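Local coordinates for crispr-associated protein Cas5, dvulg subtype (PDB 3VZI) that probably cleaves precursor CRISPR RNA as a Cas5d endoribonuclease in CRISPR-mediated microbial immunity, at residues G40-I45 against W53-I58; Q152-G157 against A163-L168. One frame throughout, in Å; residues are numbered along the deposited sequence.

Contact 1 (G40-I45 against W53-I58); sequences GILEAI and WVVDSI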
loop_
_atom_site.group_PDB
_atom_site.type_symbol
_atom_site.label_atom_id
_atom_site.label_comp_id
_atom_site.label_asym_id
_atom_site.label_seq_id
_atom_site.Cartn_x
_atom_site.Cartn_y
_atom_site.Cartn_z
ATOM N N GLY A 40 -5.120 -4.275 2.861
ATOM C CA GLY A 40 -6.158 -3.259 2.960
ATOM C C GLY A 40 -6.895 -3.109 1.654
ATOM O O GLY A 40 -8.048 -2.712 1.642
ATOM N N ILE A 41 -6.251 -3.455 0.545
ATOM C CA ILE A 41 -6.945 -3.466 -0.734
ATOM C C ILE A 41 -7.850 -4.690 -0.888
ATOM O O ILE A 41 -8.956 -4.568 -1.428
ATOM C CB ILE A 41 -5.956 -3.439 -1.914
ATOM C CG1 ILE A 41 -5.140 -2.123 -1.904
ATOM C CG2 ILE A 41 -6.673 -3.790 -3.227
ATOM C CD1 ILE A 41 -4.006 -2.115 -2.910
ATOM N N LEU A 42 -7.395 -5.871 -0.466
ATOM C CA LEU A 42 -8.269 -7.042 -0.561
ATOM C C LEU A 42 -9.534 -6.841 0.315
ATOM O O LEU A 42 -10.672 -7.134 -0.132
ATOM C CB LEU A 42 -7.528 -8.340 -0.216
ATOM C CG LEU A 42 -6.154 -8.580 -0.888
ATOM C CD1 LEU A 42 -5.280 -9.548 -0.102
ATOM C CD2 LEU A 42 -6.287 -9.017 -2.319
ATOM N N GLU A 43 -9.348 -6.281 1.518
ATOM C CA GLU A 43 -10.472 -6.044 2.418
ATOM C C GLU A 43 -11.481 -5.046 1.816
ATOM O O GLU A 43 -12.699 -5.166 2.077
ATOM C CB GLU A 43 -10.011 -5.555 3.790
ATOM C CG GLU A 43 -9.211 -6.585 4.563
ATOM C CD GLU A 43 -8.710 -6.077 5.899
ATOM O OE1 GLU A 43 -8.497 -4.864 6.062
ATOM O OE2 GLU A 43 -8.526 -6.906 6.797
ATOM N N ALA A 44 -10.984 -4.092 1.008
ATOM C CA ALA A 44 -11.860 -3.112 0.364
ATOM C C ALA A 44 -12.781 -3.842 -0.582
ATOM O O ALA A 44 -13.959 -3.479 -0.736
ATOM C CB ALA A 44 -11.067 -2.046 -0.383
ATOM N N ILE A 45 -12.249 -4.881 -1.222
ATOM C CA ILE A 45 -13.051 -5.635 -2.183
ATOM C C ILE A 45 -14.039 -6.515 -1.447
ATOM O O ILE A 45 -15.199 -6.566 -1.813
ATOM C CB ILE A 45 -12.212 -6.447 -3.162
ATOM C CG1 ILE A 45 -11.274 -5.513 -3.924
ATOM C CG2 ILE A 45 -13.127 -7.172 -4.115
ATOM C CD1 ILE A 45 -10.522 -6.166 -5.068
ATOM N N TRP A 53 -7.493 -11.930 5.783
ATOM C CA TRP A 53 -6.626 -11.914 4.612
ATOM C C TRP A 53 -5.202 -12.008 4.990
ATOM O O TRP A 53 -4.731 -11.216 5.806
ATOM C CB TRP A 53 -6.823 -10.629 3.854
ATOM C CG TRP A 53 -7.998 -10.721 2.952
ATOM C CD1 TRP A 53 -9.202 -10.093 3.085
ATOM C CD2 TRP A 53 -8.116 -11.547 1.753
ATOM N NE1 TRP A 53 -10.032 -10.430 2.059
ATOM C CE2 TRP A 53 -9.441 -11.304 1.227
ATOM C CE3 TRP A 53 -7.277 -12.421 1.089
ATOM C CZ2 TRP A 53 -9.902 -11.916 0.091
ATOM C CZ3 TRP A 53 -7.750 -13.036 -0.066
ATOM C CH2 TRP A 53 -9.034 -12.788 -0.551
ATOM N N VAL A 54 -4.499 -12.970 4.410
ATOM C CA VAL A 54 -3.052 -13.081 4.599
ATOM C C VAL A 54 -2.342 -12.900 3.269
ATOM O O VAL A 54 -2.609 -13.651 2.337
ATOM C CB VAL A 54 -2.664 -14.425 5.259
ATOM C CG1 VAL A 54 -1.218 -14.790 4.985
ATOM C CG2 VAL A 54 -2.904 -14.371 6.762
ATOM N N VAL A 55 -1.443 -11.915 3.198
ATOM C CA VAL A 55 -0.616 -11.648 2.022
ATOM C C VAL A 55 0.613 -12.536 2.027
ATOM O O VAL A 55 1.361 -12.535 2.996
ATOM C CB VAL A 55 -0.178 -10.172 1.969
ATOM C CG1 VAL A 55 0.817 -9.934 0.856
ATOM C CG2 VAL A 55 -1.390 -9.278 1.751
ATOM N N ASP A 56 0.823 -13.284 0.938
ATOM C CA ASP A 56 1.918 -14.250 0.823
ATOM C C ASP A 56 3.091 -13.682 0.037
ATOM O O ASP A 56 4.264 -13.940 0.372
ATOM C CB ASP A 56 1.437 -15.503 0.111
ATOM C CG ASP A 56 0.136 -16.059 0.697
ATOM O OD1 ASP A 56 0.116 -16.420 1.875
ATOM O OD2 ASP A 56 -0.875 -16.158 -0.025
ATOM N N SER A 57 2.793 -12.948 -1.041
ATOM C CA SER A 57 3.855 -12.330 -1.840
ATOM C C SER A 57 3.376 -11.178 -2.704
ATOM O O SER A 57 2.209 -11.089 -3.038
ATOM C CB SER A 57 4.561 -13.363 -2.689
ATOM O OG SER A 57 3.871 -13.527 -3.901
ATOM N N ILE A 58 4.293 -10.281 -3.028
ATOM C CA ILE A 58 4.029 -9.118 -3.876
ATOM C C ILE A 58 4.984 -9.212 -5.064
ATOM O O ILE A 58 6.153 -9.503 -4.886
ATOM C CB ILE A 58 4.356 -7.831 -3.114
ATOM C CG1 ILE A 58 3.314 -7.587 -2.018
ATOM C CG2 ILE A 58 4.488 -6.626 -4.046
ATOM C CD1 ILE A 58 3.948 -7.039 -0.754
HETATM O O HOH W 1 -8.424 -9.573 7.008
#

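Contact 2 (Q152-G157 against A163-L168); sequences QAPCLG and ASFALL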
loop_
_atom_site.group_PDB
_atom_site.type_symbol
_atom_site.label_atom_id
_atom_site.label_comp_id
_atom_site.label_asym_id
_atom_site.label_seq_id
_atom_site.Cartn_x
_atom_site.Cartn_y
_atom_site.Cartn_z
ATOM N N GLN A 152 -15.487 -0.304 -0.543
ATOM C CA GLN A 152 -14.970 1.065 -0.651
ATOM C C GLN A 152 -13.833 1.073 -1.679
ATOM O O GLN A 152 -13.254 0.032 -1.940
ATOM C CB GLN A 152 -14.486 1.550 0.718
ATOM C CG GLN A 152 -13.479 0.609 1.368
ATOM C CD GLN A 152 -13.011 1.058 2.748
ATOM O OE1 GLN A 152 -12.839 2.258 3.021
ATOM N NE2 GLN A 152 -12.773 0.077 3.623
ATOM N N ALA A 153 -13.528 2.233 -2.262
ATOM C CA ALA A 153 -12.441 2.368 -3.241
ATOM C C ALA A 153 -11.078 1.939 -2.673
ATOM O O ALA A 153 -10.593 2.534 -1.697
ATOM C CB ALA A 153 -12.358 3.805 -3.734
ATOM N N PRO A 154 -10.439 0.907 -3.269
ATOM C CA PRO A 154 -9.089 0.595 -2.773
ATOM C C PRO A 154 -8.111 1.721 -3.075
ATOM O O PRO A 154 -8.280 2.421 -4.068
ATOM C CB PRO A 154 -8.694 -0.674 -3.535
ATOM C CG PRO A 154 -9.636 -0.746 -4.665
ATOM C CD PRO A 154 -10.914 -0.086 -4.244
ATOM N N CYS A 155 -7.092 1.859 -2.219
ATOM C CA CYS A 155 -6.129 2.930 -2.339
ATOM C C CYS A 155 -4.714 2.440 -2.409
ATOM O O CYS A 155 -4.389 1.378 -1.880
ATOM C CB CYS A 155 -6.265 3.888 -1.166
ATOM S SG CYS A 155 -7.647 4.977 -1.500
ATOM N N LEU A 156 -3.866 3.244 -3.045
ATOM C CA LEU A 156 -2.451 2.999 -3.039
ATOM C C LEU A 156 -1.795 3.787 -1.907
ATOM O O LEU A 156 -1.108 4.806 -2.122
ATOM C CB LEU A 156 -1.836 3.241 -4.425
ATOM C CG LEU A 156 -2.410 2.331 -5.518
ATOM C CD1 LEU A 156 -1.723 2.585 -6.859
ATOM C CD2 LEU A 156 -2.323 0.863 -5.098
ATOM N N GLY A 157 -2.032 3.301 -0.687
ATOM C CA GLY A 157 -1.398 3.847 0.504
ATOM C C GLY A 157 -2.202 4.955 1.131
ATOM O O GLY A 157 -2.452 4.942 2.320
ATOM N N ALA A 163 -6.730 2.911 -6.359
ATOM C CA ALA A 163 -6.120 1.704 -6.917
ATOM C C ALA A 163 -6.992 1.054 -7.984
ATOM O O ALA A 163 -8.118 0.666 -7.689
ATOM C CB ALA A 163 -5.890 0.703 -5.796
ATOM N N SER A 164 -6.497 0.912 -9.210
ATOM C CA SER A 164 -7.181 0.035 -10.168
ATOM C C SER A 164 -6.749 -1.389 -9.904
ATOM O O SER A 164 -5.682 -1.631 -9.347
ATOM C CB SER A 164 -6.829 0.372 -11.595
ATOM O OG SER A 164 -7.226 1.671 -11.849
ATOM N N PHE A 165 -7.547 -2.329 -10.364
ATOM C CA PHE A 165 -7.285 -3.708 -10.079
ATOM C C PHE A 165 -8.019 -4.616 -11.049
ATOM O O PHE A 165 -9.114 -4.289 -11.498
ATOM C CB PHE A 165 -7.673 -4.031 -8.628
ATOM C CG PHE A 165 -9.127 -3.783 -8.307
ATOM C CD1 PHE A 165 -10.093 -4.716 -8.624
ATOM C CD2 PHE A 165 -9.521 -2.605 -7.661
ATOM C CE1 PHE A 165 -11.425 -4.488 -8.320
ATOM C CE2 PHE A 165 -10.861 -2.364 -7.358
ATOM C CZ PHE A 165 -11.812 -3.315 -7.689
ATOM N N ALA A 166 -7.401 -5.746 -11.386
ATOM C CA ALA A 166 -8.097 -6.826 -12.110
ATOM C C ALA A 166 -7.696 -8.181 -11.513
ATOM O O ALA A 166 -6.560 -8.350 -11.049
ATOM C CB ALA A 166 -7.801 -6.761 -13.607
ATOM N N LEU A 167 -8.630 -9.127 -11.512
ATOM C CA LEU A 167 -8.388 -10.478 -10.999
ATOM C C LEU A 167 -7.590 -11.300 -12.038
ATOM O O LEU A 167 -7.858 -11.236 -13.233
ATOM C CB LEU A 167 -9.717 -11.174 -10.659
ATOM C CG LEU A 167 -9.648 -12.509 -9.899
ATOM C CD1 LEU A 167 -9.378 -12.279 -8.400
ATOM C CD2 LEU A 167 -10.920 -13.332 -10.102
ATOM N N LEU A 168 -6.586 -12.041 -11.586
ATOM C CA LEU A 168 -5.817 -12.874 -12.490
ATOM C C LEU A 168 -6.158 -14.339 -12.332
ATOM O O LEU A 168 -6.746 -14.753 -11.313
ATOM C CB LEU A 168 -4.323 -12.671 -12.274
ATOM C CG LEU A 168 -3.784 -11.246 -12.449
ATOM C CD1 LEU A 168 -2.316 -11.226 -12.097
ATOM C CD2 LEU A 168 -3.990 -10.728 -13.857
#

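Contact 1 (G40-I45 against W53-I58)
One water bridges E43 and W53, and no direct hydrogen bond crosses between the segments: the water donates to E43 OE2 over 2.7 Å and accepts from W53 N at 2.8 Å, tying the helix carboxylate to the backbone of strand 51-60. The other oxygen of that carboxylate, OE1, forms a salt bridge with R39 one turn back. E43 reaches the water with its chain extended beyond CG (chi2 178°); the E43 and W53 side chains run alongside each other, pointing opposite ways, and E43 CG passes 3.8 Å from W53 CD1 at an oblique angle. L42 meets the indole more squarely. L42 CB sits over one face of the W53 indole, 3.8 Å from the centroid of its five-membered ring and only 8° off the normal, a CH-pi contact. The leucine then crosses the tryptophan at about a right angle; L42 CD1 reaches W53 CE3 at 3.7 Å and comes within 4.3 Å of V55 CG2. F122 meets the indole edge-to-face, and F141 of helix 134-146 also packs on it. W53 NE1 bonds to the carbonyl oxygen of H46, fixing the indole by its N-H as well. This helix-on-sheet packing is consistent with the RRM-like (ferredoxin-like) fold, whose 4-1-3-2 strand order the main sheet has; it combines an apolar seam at L42 with a water-bridged polar margin at E43, whose charge R39 probably balances.

Contact 2 (Q152-G157 against A163-L168)
F165 holds CG between its own backbone N and carbonyl carbon (chi1 60°), and from there its ring meets P154; L156, with CG beside the backbone N, sends its branched end to A163. The proline and the phenylalanine cross at about a right angle. P154 CG lies 3.4 Å from F165 CE2 and nearly as near to CD2 of the same F165 ring, approaching it obliquely. On the L156 side, CD2 is the methyl that touches, 3.6 Å from A163 CB. That same A163 CB packs 3.9 Å from P154 CB, so the small alanine fits between proline and leucine. One hydrogen bond joins the backbones: A163 N donates to P154 O at 2.8 Å with an N-H...O angle of 161°. It is fairly straight at the hydrogen, yet the donor stands above the carbonyl plane, 40° out of it. The apolar cluster continues into helix 35-45, where I41 touches L156; V11 of strand 7-13 also lies against L156 and F165. This contact draws the loop after helix 134-146 back to the start of strand 164-167, an outermost strand of the five-stranded antiparallel sheet. With a single backbone bond between the segments, the pairing is local rather than ladder-like, and its hold rests largely on apolar fit: P154 and L156 pack on A163 CB, while F165 separately abuts the P154 ring.

From the N terminus, strand 7-13 is laid down first, and helix 35-45 follows. Contact 1 closes the short connection from this helix to strand 51-60, with only seven residues between its segments. The chain then runs through strand 114-124 and helix 134-146 before contact 2 closes a shorter loop, five residues separating 152-157 from 163-168. The two are in series, neither enclosing nor crossing the other, but they meet in space with centres about 10 Å apart. Helix 35-45 joins them: I41 CG2 packs 3.7 Å from P154 CB, while I45 CD1 lies 3.8 Å from F165 CE1. Both reach the same antiparallel sheet, one at inner strand 51-60, the other at outermost strand 164-167.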